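Local coordinates for leucyl-tRNA synthetase (Giardia intestinalis, PDB 3PZ6), which probably attaches leucine to tRNA(Leu) at the expense of ATP, the chain here being its CP1 domain, the part that edits mischarged tRNA, at residues 61-66 against 154-159; 68-73 against 142-147; 103-108 against 119-124. The protein carries 2 engineered substitutions. All coordinates share one frame; numbering follows the deposited sequence.

Contact 1: residues 61-66 against 154-159; sequences PKNKAI and LATVRA
The side-chain nitrogen ND2 of Asn63 is gripped by several oxygens: it donates to the backbone oxygen of Thr156 (ND2 to O 2.9 Å) and weakly to the hydroxyl of the same threonine (ND2 to OG1 3.2 Å). ND2 also donates to the backbone oxygen of Ile19, and Thr156 OG1 is held further by the hydroxyl of Tyr21. The bond to Thr156 O lies close to the amide plane of Asn63 and arrives on a lone pair of the carbonyl. At the other end of the amide, Asn63 OD1 accepts from Thr156 N at 3.1 Å, again on a lone pair (N-H...O angle 159°). With both ends of the amide engaged by one residue, its rotation is fixed, and both main-chain polar atoms of the buried Thr156 gain a partner on the helix. OD1 also lies against the methyl of Ala155 (OD1 to CB 3.3 Å). One residue earlier, Lys62 curls its bent chain past the loop, CG lying 3.9 Å from Leu154 O, while its NZ bonds to the carbonyls of Leu153 and Ser150. Helix 61-71 is thereby pinned through its first turn to strand 156-158, which pairs in the sheet with strands 10-18 and 167-171; Leu18 packs against both Asn63 and Ala155.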
ATOM      1  N   PRO A  61     -17.646   1.903   2.675  1.00 36.40           N
ATOM      2  CA  PRO A  61     -18.572   1.704   1.561  1.00 28.93           C
ATOM      3  C   PRO A  61     -17.902   1.431   0.217  1.00 34.49           C
ATOM      4  O   PRO A  61     -18.521   0.830  -0.660  1.00 42.75           O
ATOM      5  CB  PRO A  61     -19.334   3.026   1.504  1.00 37.01           C
ATOM      6  CG  PRO A  61     -18.395   4.024   2.095  1.00 40.30           C
ATOM      7  CD  PRO A  61     -17.687   3.288   3.179  1.00 38.09           C
ATOM      8  N   LYS A  62     -16.663   1.877   0.043  1.00 31.38           N
ATOM      9  CA  LYS A  62     -15.928   1.586  -1.182  1.00 30.36           C
ATOM     10  C   LYS A  62     -15.549   0.107  -1.241  1.00 33.45           C
ATOM     11  O   LYS A  62     -15.570  -0.498  -2.311  1.00 30.27           O
ATOM     12  CB  LYS A  62     -14.679   2.465  -1.316  1.00 27.11           C
ATOM     13  CG  LYS A  62     -14.926   3.961  -1.197  1.00 28.72           C
ATOM     14  CD  LYS A  62     -15.946   4.469  -2.208  1.00 34.09           C
ATOM     15  CE  LYS A  62     -15.399   4.503  -3.624  1.00 28.34           C
ATOM     16  NZ  LYS A  62     -14.369   5.561  -3.761  1.00 35.12           N
ATOM     17  N   ASN A  63     -15.207  -0.462  -0.086  1.00 30.32           N
ATOM     18  CA  ASN A  63     -14.900  -1.887   0.027  1.00 33.82           C
ATOM     19  C   ASN A  63     -16.114  -2.749  -0.314  1.00 34.30           C
ATOM     20  O   ASN A  63     -16.002  -3.705  -1.085  1.00 34.46           O
ATOM     21  CB  ASN A  63     -14.382  -2.235   1.430  1.00 34.24           C
ATOM     22  CG  ASN A  63     -13.066  -1.544   1.766  1.00 35.81           C
ATOM     23  OD1 ASN A  63     -12.864  -0.372   1.452  1.00 38.67           O
ATOM     24  ND2 ASN A  63     -12.174  -2.267   2.428  1.00 35.68           N
ATOM     25  N   LYS A  64     -17.268  -2.386   0.248  1.00 30.01           N
ATOM     26  CA  LYS A  64     -18.526  -3.085  -0.001  1.00 35.91           C
ATOM     27  C   LYS A  64     -18.903  -3.091  -1.486  1.00 40.90           C
ATOM     28  O   LYS A  64     -19.295  -4.128  -2.025  1.00 45.01           O
ATOM     29  CB  LYS A  64     -19.656  -2.487   0.845  1.00 30.69           C
ATOM     30  N   ALA A  65     -18.765  -1.942  -2.145  1.00 31.96           N
ATOM     31  CA  ALA A  65     -19.109  -1.827  -3.563  1.00 38.10           C
ATOM     32  C   ALA A  65     -18.225  -2.695  -4.454  1.00 40.15           C
ATOM     33  O   ALA A  65     -18.708  -3.272  -5.429  1.00 41.45           O
ATOM     34  CB  ALA A  65     -19.072  -0.374  -4.018  1.00 38.02           C
ATOM     35  N   ILE A  66     -16.937  -2.785  -4.117  1.00 35.01           N
ATOM     36  CA  ILE A  66     -16.021  -3.674  -4.829  1.00 34.86           C
ATOM     37  C   ILE A  66     -16.461  -5.132  -4.658  1.00 42.95           C
ATOM     38  O   ILE A  66     -16.509  -5.880  -5.632  1.00 43.04           O
ATOM     39  CB  ILE A  66     -14.551  -3.485  -4.383  1.00 31.85           C
ATOM     40  CG1 ILE A  66     -14.049  -2.089  -4.773  1.00 35.77           C
ATOM     41  CG2 ILE A  66     -13.657  -4.550  -5.006  1.00 35.50           C
ATOM     42  CD1 ILE A  66     -12.792  -1.631  -4.031  1.00 29.38           C
ATOM     43  N   LEU A 154     -10.043   5.736  -1.471  1.00 24.98           N
ATOM     44  CA  LEU A 154     -10.573   5.771  -0.100  1.00 25.75           C
ATOM     45  C   LEU A 154     -11.122   4.419   0.415  1.00 27.43           C
ATOM     46  O   LEU A 154     -11.985   4.385   1.286  1.00 22.98           O
ATOM     47  CB  LEU A 154     -11.594   6.905   0.071  1.00 23.40           C
ATOM     48  CG  LEU A 154     -11.230   8.254  -0.555  1.00 22.61           C
ATOM     49  CD1 LEU A 154     -12.378   9.226  -0.406  1.00 22.31           C
ATOM     50  CD2 LEU A 154      -9.937   8.838   0.027  1.00 21.15           C
ATOM     51  N   ALA A 155     -10.606   3.320  -0.129  1.00 24.65           N
ATOM     52  CA  ALA A 155     -10.848   1.996   0.431  1.00 25.51           C
ATOM     53  C   ALA A 155      -9.862   1.748   1.567  1.00 27.19           C
ATOM     54  O   ALA A 155      -8.882   2.485   1.714  1.00 23.85           O
ATOM     55  CB  ALA A 155     -10.691   0.934  -0.635  1.00 25.53           C
ATOM     56  N   THR A 156     -10.125   0.723   2.374  1.00 25.39           N
ATOM     57  CA  THR A 156      -9.218   0.373   3.460  1.00 27.53           C
ATOM     58  C   THR A 156      -8.615  -0.997   3.237  1.00 25.33           C
ATOM     59  O   THR A 156      -9.305  -1.934   2.833  1.00 25.04           O
ATOM     60  CB  THR A 156      -9.891   0.383   4.847  1.00 25.22           C
ATOM     61  OG1 THR A 156     -10.951  -0.567   4.858  1.00 36.32           O
ATOM     62  CG2 THR A 156     -10.447   1.728   5.175  1.00 26.72           C
ATOM     63  N   VAL A 157      -7.321  -1.102   3.502  1.00 21.23           N
ATOM     64  CA  VAL A 157      -6.627  -2.364   3.365  1.00 26.63           C
ATOM     65  C   VAL A 157      -5.888  -2.734   4.649  1.00 29.14           C
ATOM     66  O   VAL A 157      -5.618  -1.876   5.498  1.00 26.02           O
ATOM     67  CB  VAL A 157      -5.682  -2.403   2.105  1.00 26.53           C
ATOM     68  CG1 VAL A 157      -6.509  -2.369   0.801  1.00 23.75           C
ATOM     69  CG2 VAL A 157      -4.632  -1.284   2.130  1.00 18.45           C
ATOM     70  N   ARG A 158      -5.599  -4.023   4.796  1.00 31.91           N
ATOM     71  CA  ARG A 158      -4.767  -4.517   5.881  1.00 27.38           C
ATOM     72  C   ARG A 158      -3.373  -4.568   5.289  1.00 31.16           C
ATOM     73  O   ARG A 158      -3.134  -5.306   4.334  1.00 41.82           O
ATOM     74  CB  ARG A 158      -5.226  -5.912   6.306  1.00 32.02           C
ATOM     75  CG  ARG A 158      -4.935  -6.286   7.769  1.00 53.58           C
ATOM     76  CD  ARG A 158      -6.209  -6.255   8.651  1.00 57.67           C
ATOM     77  NE  ARG A 158      -7.206  -7.241   8.209  1.00 65.48           N
ATOM     78  CZ  ARG A 158      -8.493  -7.254   8.562  1.00 61.87           C
ATOM     79  NH1 ARG A 158      -8.987  -6.332   9.388  1.00 41.95           N
ATOM     80  NH2 ARG A 158      -9.293  -8.198   8.075  1.00 50.65           N
ATOM     81  N   ALA A 159      -2.463  -3.751   5.811  1.00 27.57           N
ATOM     82  CA  ALA A 159      -1.103  -3.709   5.289  1.00 24.02           C
ATOM     83  C   ALA A 159      -0.169  -4.617   6.073  1.00 27.09           C
ATOM     84  O   ALA A 159      -0.043  -4.492   7.290  1.00 35.67           O
ATOM     85  CB  ALA A 159      -0.572  -2.295   5.277  1.00 24.39           C
TER

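Contact 2: residues 68-73 against 142-147; sequences DQLWEN and DFISEI. Engineered in segment 142-147: Ser145 (natural residue Cys).
Gln69 reaches from the last turns of helix 61-71 to the strand with its amide nitrogen, which donates to the backbone oxygen of Glu146 (NE2 to O 2.9 Å). This is the firm polar bond of the contact, although the donor is tilted 33° from the carbonyl plane. The same nitrogen makes a weak, bent bond to the hydroxyl of Ser145 (NE2 to OG 3.2 Å), an engineered residue that is cysteine in the natural protein. CG of Gln69 stands opposite its backbone N (chi1 -174°) and the chain beyond is extended, giving the amide the length to span the gap. The side chain of Ile147 crosses that of Gln69 at a slant, its CD1 3.5 Å from Gln69 NE2. Next to this group, Asn73 lays its amide against Ser145, and its own CB meets Ile144 CG2 at 3.8 Å. Leu70 CD2 lies 3.7 Å from Ser145 OG. A second shell sets the Asn73 amide: its ND2 donates back to Gln69 O at 2.7 Å, from above the carbonyl plane, tying the residues just past the helix end to its last turn. The C-terminal end of helix 61-71 thus lies over strand 143-148, while Leu70 also touches Ala108 on the adjoining strand 105-110 and Gln69 touches Asp151 of helix 149-152.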
ATOM      1  N   ASP A  68     -19.550  -6.285  -3.745  1.00 45.49           N
ATOM      2  CA  ASP A  68     -20.845  -6.447  -4.413  1.00 47.05           C
ATOM      3  C   ASP A  68     -20.694  -6.699  -5.911  1.00 52.54           C
ATOM      4  O   ASP A  68     -21.409  -7.524  -6.483  1.00 59.39           O
ATOM      5  CB  ASP A  68     -21.743  -5.231  -4.169  1.00 49.09           C
ATOM      6  CG  ASP A  68     -22.391  -5.245  -2.794  1.00 58.99           C
ATOM      7  OD1 ASP A  68     -22.108  -6.174  -2.003  1.00 60.72           O
ATOM      8  OD2 ASP A  68     -23.187  -4.325  -2.500  1.00 63.50           O
ATOM      9  N   GLN A  69     -19.754  -5.989  -6.529  1.00 52.35           N
ATOM     10  CA  GLN A  69     -19.452  -6.129  -7.947  1.00 48.32           C
ATOM     11  C   GLN A  69     -18.763  -7.464  -8.232  1.00 55.78           C
ATOM     12  O   GLN A  69     -19.034  -8.101  -9.249  1.00 59.72           O
ATOM     13  CB  GLN A  69     -18.569  -4.965  -8.402  1.00 49.61           C
ATOM     14  CG  GLN A  69     -18.289  -4.912  -9.893  1.00 57.87           C
ATOM     15  CD  GLN A  69     -17.049  -4.100 -10.218  1.00 64.51           C
ATOM     16  OE1 GLN A  69     -16.890  -2.961  -9.762  1.00 56.09           O
ATOM     17  NE2 GLN A  69     -16.159  -4.685 -11.014  1.00 58.36           N
ATOM     18  N   LEU A  70     -17.879  -7.888  -7.332  1.00 53.53           N
ATOM     19  CA  LEU A  70     -17.190  -9.171  -7.474  1.00 59.13           C
ATOM     20  C   LEU A  70     -18.159 -10.349  -7.315  1.00 62.40           C
ATOM     21  O   LEU A  70     -18.045 -11.360  -8.009  1.00 60.97           O
ATOM     22  CB  LEU A  70     -16.021  -9.275  -6.490  1.00 53.19           C
ATOM     23  CG  LEU A  70     -14.852  -8.297  -6.679  1.00 53.22           C
ATOM     24  CD1 LEU A  70     -13.838  -8.426  -5.551  1.00 43.29           C
ATOM     25  CD2 LEU A  70     -14.171  -8.466  -8.036  1.00 51.14           C
ATOM     26  N   TRP A  71     -19.108 -10.195  -6.395  1.00 62.42           N
ATOM     27  CA  TRP A  71     -20.221 -11.119  -6.213  1.00 66.31           C
ATOM     28  C   TRP A  71     -20.977 -11.314  -7.532  1.00 70.03           C
ATOM     29  O   TRP A  71     -21.180 -12.447  -7.973  1.00 73.19           O
ATOM     30  CB  TRP A  71     -21.148 -10.560  -5.134  1.00 70.79           C
ATOM     31  CG  TRP A  71     -22.285 -11.447  -4.708  1.00 84.21           C
ATOM     32  CD1 TRP A  71     -23.485 -11.610  -5.346  1.00 79.21           C
ATOM     33  CD2 TRP A  71     -22.346 -12.253  -3.521  1.00 91.56           C
ATOM     34  NE1 TRP A  71     -24.280 -12.482  -4.639  1.00 87.45           N
ATOM     35  CE2 TRP A  71     -23.608 -12.891  -3.516  1.00 88.10           C
ATOM     36  CE3 TRP A  71     -21.455 -12.503  -2.463  1.00 92.80           C
ATOM     37  CZ2 TRP A  71     -24.004 -13.766  -2.494  1.00 91.07           C
ATOM     38  CZ3 TRP A  71     -21.848 -13.375  -1.448  1.00 90.40           C
ATOM     39  CH2 TRP A  71     -23.113 -13.994  -1.472  1.00 92.03           C
ATOM     40  N   GLU A  72     -21.367 -10.205  -8.164  1.00 66.39           N
ATOM     41  CA  GLU A  72     -22.086 -10.230  -9.444  1.00 68.45           C
ATOM     42  C   GLU A  72     -21.177 -10.590 -10.634  1.00 73.22           C
ATOM     43  O   GLU A  72     -21.475 -10.263 -11.790  1.00 72.64           O
ATOM     44  CB  GLU A  72     -22.799  -8.895  -9.680  1.00 61.83           C
ATOM     45  N   ASN A  73     -20.066 -11.253 -10.330  1.00 72.71           N
ATOM     46  CA  ASN A  73     -19.169 -11.826 -11.330  1.00 72.62           C
ATOM     47  C   ASN A  73     -18.760 -13.238 -10.902  1.00 71.43           C
ATOM     48  O   ASN A  73     -17.778 -13.798 -11.401  1.00 68.90           O
ATOM     49  CB  ASN A  73     -17.944 -10.929 -11.545  1.00 66.32           C
ATOM     50  CG  ASN A  73     -18.251  -9.710 -12.397  1.00 63.41           C
ATOM     51  OD1 ASN A  73     -18.500  -9.823 -13.598  1.00 66.91           O
ATOM     52  ND2 ASN A  73     -18.222  -8.535 -11.781  1.00 62.99           N
ATOM     53  N   ASP A 142      -6.824 -14.764 -16.069  1.00 58.06           N
ATOM     54  CA  ASP A 142      -8.063 -15.223 -15.442  1.00 54.25           C
ATOM     55  C   ASP A 142      -8.877 -14.015 -14.976  1.00 53.83           C
ATOM     56  O   ASP A 142      -9.084 -13.810 -13.777  1.00 52.56           O
ATOM     57  CB  ASP A 142      -7.789 -16.190 -14.283  1.00 53.36           C
ATOM     58  CG  ASP A 142      -9.018 -17.010 -13.896  1.00 56.60           C
ATOM     59  OD1 ASP A 142     -10.156 -16.593 -14.206  1.00 56.32           O
ATOM     60  OD2 ASP A 142      -8.843 -18.079 -13.272  1.00 58.61           O
ATOM     61  N   PHE A 143      -9.330 -13.234 -15.957  1.00 56.26           N
ATOM     62  CA  PHE A 143     -10.077 -11.992 -15.762  1.00 48.31           C
ATOM     63  C   PHE A 143     -11.430 -12.227 -15.097  1.00 47.84           C
ATOM     64  O   PHE A 143     -12.141 -13.168 -15.447  1.00 49.48           O
ATOM     65  CB  PHE A 143     -10.272 -11.321 -17.124  1.00 44.36           C
ATOM     66  CG  PHE A 143     -10.834  -9.931 -17.057  1.00 55.05           C
ATOM     67  CD1 PHE A 143      -9.990  -8.828 -16.979  1.00 55.46           C
ATOM     68  CD2 PHE A 143     -12.212  -9.720 -17.109  1.00 58.86           C
ATOM     69  CE1 PHE A 143     -10.508  -7.534 -16.936  1.00 52.59           C
ATOM     70  CE2 PHE A 143     -12.741  -8.427 -17.062  1.00 58.29           C
ATOM     71  CZ  PHE A 143     -11.887  -7.334 -16.975  1.00 52.47           C
ATOM     72  N   ILE A 144     -11.774 -11.366 -14.140  1.00 48.85           N
ATOM     73  CA  ILE A 144     -13.058 -11.441 -13.444  1.00 46.57           C
ATOM     74  C   ILE A 144     -13.932 -10.242 -13.797  1.00 48.87           C
ATOM     75  O   ILE A 144     -15.001 -10.397 -14.387  1.00 55.72           O
ATOM     76  CB  ILE A 144     -12.880 -11.521 -11.910  1.00 46.43           C
ATOM     77  CG1 ILE A 144     -11.984 -12.702 -11.539  1.00 46.39           C
ATOM     78  CG2 ILE A 144     -14.238 -11.628 -11.209  1.00 47.64           C
ATOM     79  CD1 ILE A 144     -11.334 -12.566 -10.182  1.00 52.21           C
ATOM     80  N   SER A 145     -13.474  -9.055 -13.416  1.00 48.28           N
ATOM     81  CA  SER A 145     -14.147  -7.802 -13.747  1.00 48.09           C
ATOM     82  C   SER A 145     -13.172  -6.635 -13.648  1.00 51.11           C
ATOM     83  O   SER A 145     -12.077  -6.764 -13.083  1.00 50.33           O
ATOM     84  CB  SER A 145     -15.383  -7.559 -12.865  1.00 49.76           C
ATOM     85  OG  SER A 145     -15.083  -7.628 -11.479  1.00 56.47           O
ATOM     86  N   GLU A 146     -13.575  -5.508 -14.221  1.00 46.15           N
ATOM     87  CA  GLU A 146     -12.745  -4.319 -14.289  1.00 45.66           C
ATOM     88  C   GLU A 146     -12.973  -3.480 -13.041  1.00 41.46           C
ATOM     89  O   GLU A 146     -14.104  -3.378 -12.559  1.00 45.04           O
ATOM     90  CB  GLU A 146     -13.118  -3.528 -15.540  1.00 52.20           C
ATOM     91  CG  GLU A 146     -12.095  -2.526 -16.004  1.00 51.24           C
ATOM     92  CD  GLU A 146     -12.538  -1.820 -17.267  1.00 63.32           C
ATOM     93  OE1 GLU A 146     -12.458  -2.431 -18.354  1.00 61.66           O
ATOM     94  OE2 GLU A 146     -12.958  -0.643 -17.176  1.00 74.55           O
ATOM     95  N   ILE A 147     -11.898  -2.903 -12.509  1.00 36.02           N
ATOM     96  CA  ILE A 147     -11.985  -2.017 -11.349  1.00 37.77           C
ATOM     97  C   ILE A 147     -11.333  -0.680 -11.697  1.00 36.17           C
ATOM     98  O   ILE A 147     -10.162  -0.644 -12.069  1.00 36.10           O
ATOM     99  CB  ILE A 147     -11.283  -2.623 -10.094  1.00 36.66           C
ATOM    100  CG1 ILE A 147     -11.824  -4.021  -9.752  1.00 35.00           C
ATOM    101  CG2 ILE A 147     -11.404  -1.687  -8.895  1.00 30.55           C
ATOM    102  CD1 ILE A 147     -13.237  -4.047  -9.162  1.00 39.85           C
TER

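Contact 3: residues 103-108 against 119-124; sequences TGRYGA and VSEHAA
This is a backbone pairing within a beta hairpin, where strand 105-110 meets strand 115-120 near the start of helix 121-128. Gly107 and Val119 form an antiparallel hydrogen-bonded pair: Gly107 N donates to Val119 O at 2.9 Å, and Val119 N returns a bond to Gly107 O at 3.2 Å. Beside the pair, with CG next to its own backbone N (chi1 -59°), Tyr106 turns the edge of its ring to the partner strand, CD1 lying 3.7 Å from Ser120 N and Val119 C in the ring plane. The phenol at the far end bonds to Gly182 O and Leu101 N, holding the ring from beyond the hairpin. Ser120 is the N-cap of helix 121-128: OG accepts from Ala123 N at 3.2 Å and has a weak further bond with Thr181 O. Among the exposed side chains, Arg105 NH2 comes within 4.3 Å of Glu121 OE2, too far for a salt bridge; Arg105 also has a long, weak ion pair with Glu146. The chemistry is therefore mainly that of main-chain amides: two reciprocal bonds hold the buried pair, the serine hydroxyl caps the helix start, and the separated opposite charges can probably add only a modest electrostatic pull.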
ATOM      1  N   THR A 103      -7.595   7.872 -12.067  1.00 32.56           N
ATOM      2  CA  THR A 103      -8.178   7.643 -13.388  1.00 31.06           C
ATOM      3  C   THR A 103      -7.756   6.296 -13.977  1.00 28.95           C
ATOM      4  O   THR A 103      -8.264   5.872 -15.012  1.00 32.25           O
ATOM      5  CB  THR A 103      -7.820   8.774 -14.352  1.00 25.82           C
ATOM      6  OG1 THR A 103      -6.431   9.089 -14.222  1.00 34.19           O
ATOM      7  CG2 THR A 103      -8.623  10.004 -14.031  1.00 22.46           C
ATOM      8  N   GLY A 104      -6.841   5.618 -13.298  1.00 28.54           N
ATOM      9  CA  GLY A 104      -6.378   4.304 -13.725  1.00 29.30           C
ATOM     10  C   GLY A 104      -7.478   3.276 -13.938  1.00 35.32           C
ATOM     11  O   GLY A 104      -8.519   3.291 -13.263  1.00 32.33           O
ATOM     12  N   ARG A 105      -7.242   2.387 -14.898  1.00 38.79           N
ATOM     13  CA  ARG A 105      -8.103   1.235 -15.105  1.00 37.63           C
ATOM     14  C   ARG A 105      -7.386  -0.015 -14.608  1.00 36.90           C
ATOM     15  O   ARG A 105      -6.374  -0.427 -15.169  1.00 43.19           O
ATOM     16  CB  ARG A 105      -8.469   1.095 -16.579  1.00 43.36           C
ATOM     17  CG  ARG A 105      -9.704   0.244 -16.821  1.00 53.46           C
ATOM     18  CD  ARG A 105     -10.174   0.327 -18.267  1.00 56.65           C
ATOM     19  NE  ARG A 105      -9.329  -0.439 -19.183  1.00 56.36           N
ATOM     20  CZ  ARG A 105      -9.709  -0.841 -20.397  1.00 59.99           C
ATOM     21  NH1 ARG A 105     -10.929  -0.564 -20.848  1.00 57.04           N
ATOM     22  NH2 ARG A 105      -8.870  -1.527 -21.160  1.00 63.33           N
ATOM     23  N   TYR A 106      -7.911  -0.601 -13.541  1.00 34.14           N
ATOM     24  CA  TYR A 106      -7.356  -1.814 -12.973  1.00 32.48           C
ATOM     25  C   TYR A 106      -8.291  -2.973 -13.289  1.00 35.79           C
ATOM     26  O   TYR A 106      -9.407  -2.771 -13.776  1.00 37.60           O
ATOM     27  CB  TYR A 106      -7.162  -1.648 -11.460  1.00 29.21           C
ATOM     28  CG  TYR A 106      -6.238  -0.506 -11.094  1.00 31.46           C
ATOM     29  CD1 TYR A 106      -4.862  -0.706 -10.979  1.00 28.97           C
ATOM     30  CD2 TYR A 106      -6.738   0.782 -10.880  1.00 30.12           C
ATOM     31  CE1 TYR A 106      -4.010   0.339 -10.655  1.00 30.35           C
ATOM     32  CE2 TYR A 106      -5.894   1.832 -10.555  1.00 28.59           C
ATOM     33  CZ  TYR A 106      -4.530   1.606 -10.445  1.00 31.64           C
ATOM     34  OH  TYR A 106      -3.687   2.647 -10.127  1.00 27.09           O
ATOM     35  N   GLY A 107      -7.835  -4.190 -13.029  1.00 34.15           N
ATOM     36  CA  GLY A 107      -8.662  -5.362 -13.248  1.00 36.46           C
ATOM     37  C   GLY A 107      -8.545  -6.327 -12.094  1.00 36.44           C
ATOM     38  O   GLY A 107      -7.513  -6.381 -11.429  1.00 39.08           O
ATOM     39  N   ALA A 108      -9.614  -7.080 -11.857  1.00 39.49           N
ATOM     40  CA  ALA A 108      -9.611  -8.133 -10.850  1.00 42.42           C
ATOM     41  C   ALA A 108      -9.329  -9.481 -11.517  1.00 44.09           C
ATOM     42  O   ALA A 108      -9.998  -9.857 -12.481  1.00 47.60           O
ATOM     43  CB  ALA A 108     -10.939  -8.160 -10.102  1.00 41.38           C
ATOM     44  N   VAL A 119      -4.780  -5.443 -10.029  1.00 34.10           N
ATOM     45  CA  VAL A 119      -3.584  -4.823 -10.600  1.00 31.79           C
ATOM     46  C   VAL A 119      -3.912  -4.150 -11.925  1.00 33.57           C
ATOM     47  O   VAL A 119      -5.032  -4.253 -12.425  1.00 35.65           O
ATOM     48  CB  VAL A 119      -2.439  -5.853 -10.841  1.00 32.55           C
ATOM     49  CG1 VAL A 119      -1.680  -6.133  -9.563  1.00 32.32           C
ATOM     50  CG2 VAL A 119      -2.973  -7.143 -11.456  1.00 33.56           C
ATOM     51  N   SER A 120      -2.924  -3.459 -12.484  1.00 34.83           N
ATOM     52  CA  SER A 120      -2.991  -2.988 -13.858  1.00 34.95           C
ATOM     53  C   SER A 120      -2.893  -4.187 -14.793  1.00 41.36           C
ATOM     54  O   SER A 120      -2.349  -5.229 -14.417  1.00 42.99           O
ATOM     55  CB  SER A 120      -1.846  -2.023 -14.143  1.00 40.11           C
ATOM     56  OG  SER A 120      -0.594  -2.689 -14.083  1.00 41.77           O
ATOM     57  N   GLU A 121      -3.422  -4.029 -16.006  1.00 45.25           N
ATOM     58  CA  GLU A 121      -3.370  -5.068 -17.034  1.00 42.98           C
ATOM     59  C   GLU A 121      -1.924  -5.370 -17.412  1.00 48.68           C
ATOM     60  O   GLU A 121      -1.557  -6.531 -17.622  1.00 49.56           O
ATOM     61  CB  GLU A 121      -4.167  -4.641 -18.268  1.00 50.91           C
ATOM     62  CG  GLU A 121      -4.501  -5.786 -19.215  1.00 57.15           C
ATOM     63  CD  GLU A 121      -5.166  -5.314 -20.493  1.00 66.98           C
ATOM     64  OE1 GLU A 121      -4.497  -5.340 -21.549  1.00 62.08           O
ATOM     65  OE2 GLU A 121      -6.350  -4.913 -20.443  1.00 61.75           O
ATOM     66  N   HIS A 122      -1.113  -4.317 -17.477  1.00 40.44           N
ATOM     67  CA  HIS A 122       0.321  -4.430 -17.694  1.00 42.91           C
ATOM     68  C   HIS A 122       0.963  -5.429 -16.730  1.00 52.18           C
ATOM     69  O   HIS A 122       1.728  -6.298 -17.152  1.00 59.48           O
ATOM     70  CB  HIS A 122       0.975  -3.057 -17.544  1.00 49.33           C
ATOM     71  CG  HIS A 122       2.434  -3.038 -17.877  1.00 62.25           C
ATOM     72  ND1 HIS A 122       3.417  -3.217 -16.926  1.00 58.39           N
ATOM     73  CD2 HIS A 122       3.078  -2.853 -19.054  1.00 59.43           C
ATOM     74  CE1 HIS A 122       4.603  -3.144 -17.502  1.00 57.58           C
ATOM     75  NE2 HIS A 122       4.425  -2.923 -18.793  1.00 59.11           N
ATOM     76  N   ALA A 123       0.640  -5.302 -15.443  1.00 50.92           N
ATOM     77  CA  ALA A 123       1.185  -6.177 -14.407  1.00 50.17           C
ATOM     78  C   ALA A 123       0.671  -7.604 -14.538  1.00 50.44           C
ATOM     79  O   ALA A 123       1.438  -8.548 -14.383  1.00 53.39           O
ATOM     80  CB  ALA A 123       0.878  -5.628 -13.022  1.00 45.10           C
ATOM     81  N   ALA A 124      -0.622  -7.748 -14.832  1.00 53.40           N
ATOM     82  CA  ALA A 124      -1.266  -9.059 -14.982  1.00 52.76           C
ATOM     83  C   ALA A 124      -0.717  -9.842 -16.174  1.00 59.91           C
ATOM     84  O   ALA A 124      -0.567 -11.062 -16.103  1.00 58.81           O
ATOM     85  CB  ALA A 124      -2.769  -8.899 -15.101  1.00 49.59           C
TER

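Helix 61-71 joins contacts 1 and 2, whose centres lie about 15 Å apart: its first turns hold 154-159 and its last turns lie on 142-147. Between them Ile66 CG2 packs on Ile147 CD1 at 4.2 Å. Contacts 2 and 3 meet through neighbouring strands of the same sheet, probable hydrogen bonds running from Tyr106 N to Ile147 O (2.7 Å) and from Ala108 N to Ser145 O (2.8 Å). Contacts 1 and 3 do not touch, their nearest atoms being about 7 Å apart. Along the chain the three are nested, 3 inside 2 and 2 inside 1, and the helix packs on the sheet of the CP1 editing domain that includes the hairpin strands.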